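Local coordinates for ABC transporter substrate-binding protein (Rhizobium radiobacter, PDB 6TFX), which is a periplasmic solute-binding protein that binds the mannityl-opine mannopinic acid for import by an ABC transporter, at residues Met334-Gln338 with Trp370-Ile374. Sequence-based numbering, arbitrary orientation.
With N72 ((2~{R})-2-[[(3~{R},4~{R},5~{S})-3,4,5,6-tetrakis(oxidanyl)-2-oxidanylidene-hexyl]amino]pentanedioic acid), chain C.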
# COMPACT_ATOMS: atom_id res chain seq x y z
N MET A 334 -16.46 -2.61 -15.92
CA MET A 334 -15.22 -2.55 -15.15
C MET A 334 -15.18 -3.76 -14.24
O MET A 334 -16.19 -4.12 -13.64
CB MET A 334 -15.25 -1.35 -14.23
CG MET A 334 -14.75 -0.11 -14.85
SD MET A 334 -15.08 1.19 -13.64
CE MET A 334 -13.87 0.82 -12.40
N VAL A 335 -14.00 -4.36 -14.08
CA VAL A 335 -13.80 -5.43 -13.13
C VAL A 335 -13.56 -4.68 -11.81
O VAL A 335 -12.66 -3.84 -11.72
CB VAL A 335 -12.61 -6.33 -13.52
CG1 VAL A 335 -12.52 -7.52 -12.58
CG2 VAL A 335 -12.73 -6.82 -14.97
N ALA A 336 -14.39 -4.96 -10.81
CA ALA A 336 -14.38 -4.21 -9.56
C ALA A 336 -14.10 -5.08 -8.35
O ALA A 336 -14.72 -6.13 -8.19
CB ALA A 336 -15.71 -3.48 -9.38
N SER A 337 -13.21 -4.63 -7.47
CA SER A 337 -12.93 -5.40 -6.26
C SER A 337 -14.14 -5.49 -5.30
O SER A 337 -14.89 -4.52 -5.15
CB SER A 337 -11.78 -4.75 -5.49
OG SER A 337 -11.63 -5.38 -4.22
N GLN A 338 -14.26 -6.65 -4.62
CA GLN A 338 -15.25 -6.90 -3.58
C GLN A 338 -14.75 -6.49 -2.18
O GLN A 338 -15.46 -6.71 -1.19
CB GLN A 338 -15.76 -8.35 -3.60
CG GLN A 338 -16.73 -8.58 -4.75
CD GLN A 338 -17.23 -9.99 -4.78
OE1 GLN A 338 -16.45 -10.94 -4.83
NE2 GLN A 338 -18.54 -10.16 -4.75
N TRP A 370 -9.00 -9.98 -8.07
CA TRP A 370 -9.13 -8.74 -8.83
C TRP A 370 -7.72 -8.14 -9.06
O TRP A 370 -7.41 -7.75 -10.19
CB TRP A 370 -10.02 -7.78 -8.06
CG TRP A 370 -10.02 -6.37 -8.58
CD1 TRP A 370 -10.72 -5.88 -9.65
CD2 TRP A 370 -9.30 -5.27 -8.02
NE1 TRP A 370 -10.50 -4.53 -9.78
CE2 TRP A 370 -9.64 -4.12 -8.79
CE3 TRP A 370 -8.43 -5.13 -6.93
CZ2 TRP A 370 -9.12 -2.85 -8.50
CZ3 TRP A 370 -7.96 -3.87 -6.61
CH2 TRP A 370 -8.27 -2.75 -7.41
N HIS A 371 -6.86 -8.13 -8.02
CA HIS A 371 -5.48 -7.64 -8.15
C HIS A 371 -4.74 -8.40 -9.26
O HIS A 371 -3.95 -7.80 -9.97
CB HIS A 371 -4.70 -7.83 -6.82
CG HIS A 371 -4.77 -6.64 -5.94
ND1 HIS A 371 -3.93 -5.56 -6.13
CD2 HIS A 371 -5.59 -6.37 -4.89
CE1 HIS A 371 -4.25 -4.67 -5.19
NE2 HIS A 371 -5.25 -5.11 -4.43
N GLN A 372 -4.98 -9.71 -9.39
CA GLN A 372 -4.33 -10.50 -10.44
C GLN A 372 -4.93 -10.13 -11.81
O GLN A 372 -4.18 -9.98 -12.77
CB GLN A 372 -4.56 -11.99 -10.15
CG GLN A 372 -3.77 -12.91 -11.06
CD GLN A 372 -4.04 -14.35 -10.72
OE1 GLN A 372 -4.93 -14.98 -11.29
NE2 GLN A 372 -3.27 -14.92 -9.79
N MET A 373 -6.27 -9.98 -11.89
CA MET A 373 -6.94 -9.66 -13.16
C MET A 373 -6.53 -8.33 -13.72
O MET A 373 -6.22 -8.24 -14.90
CB MET A 373 -8.46 -9.70 -13.00
CG MET A 373 -8.99 -11.09 -12.81
SD MET A 373 -10.80 -11.06 -12.81
CE MET A 373 -11.16 -10.75 -14.48
N ILE A 374 -6.47 -7.29 -12.88
CA ILE A 374 -6.11 -5.96 -13.42
C ILE A 374 -4.68 -5.93 -13.94
O ILE A 374 -4.38 -5.16 -14.85
CB ILE A 374 -6.41 -4.86 -12.39
CG1 ILE A 374 -5.57 -5.07 -11.10
CG2 ILE A 374 -7.93 -4.83 -12.09
CD1 ILE A 374 -5.85 -3.98 -10.03
OAB N72 C . -12.85 3.23 -0.03
CAF N72 C . -11.56 3.06 -0.66
CAG N72 C . -10.82 1.71 -0.41
OAC N72 C . -11.34 0.99 0.67
CAH N72 C . -9.31 1.87 -0.54
OAM N72 C . -8.71 3.11 -0.54
CAI N72 C . -8.13 1.27 0.20
OAD N72 C . -8.46 1.01 1.55
CAJ N72 C . -7.45 0.18 -0.59
OAE N72 C . -7.57 0.20 -1.84
CAK N72 C . -6.68 -0.96 0.14
N N72 C . -5.26 -0.86 -0.08
CA N72 C . -4.54 -1.84 -0.79
C N72 C . -5.31 -2.87 -1.58
O N72 C . -5.70 -2.91 -2.81
CB N72 C . -3.35 -1.20 -1.51
CG N72 C . -2.74 -1.88 -2.73
CD N72 C . -1.26 -1.57 -2.93
OE1 N72 C . -0.49 -1.32 -1.94
OE2 N72 C . -0.79 -1.59 -4.09
OXT N72 C . -5.45 -3.78 -0.76
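Ser337, at the end of strand 330-337, faces Trp370 of helix 367-374 with 5.7 Å between their CA atoms; the axes of strand segment 334-337 and helix segment 370-374 run roughly antiparallel (150°) and come within 8.8 Å. With CG anti to the backbone N (chi1 168°), the indole of Trp370 is brought against the strand, where Ser337 CB lies over one face, a CH-pi contact 3.8 Å from the centroid of the six-membered ring; Ile374 CD1 covers the opposite face. At the ring edge, Trp370 NE1 donates to Val335 O (3.0 Å), a bent bond (139°) whose donor sits above the carbonyl plane of Val335, while the oxygen lies near the indole plane. Val335 CG1 packs on Trp370 CD1 at 3.8 Å and on Met373 SD at 3.9 Å. Ser337 OG instead bonds to His367 and to Leu339 N. Beside the indole, His371 gives NE2 to N72 O (2.8 Å), while its ND1 bonds to Arg375 and Trp370 CZ3 touches its ring face. His367 also bonds the opine. A buried tryptophan, its rotation probably restrained by one edge bond and contacts on both faces, thus forms a second shell behind a ligand-binding histidine, tying helix to strand beside the opine pocket.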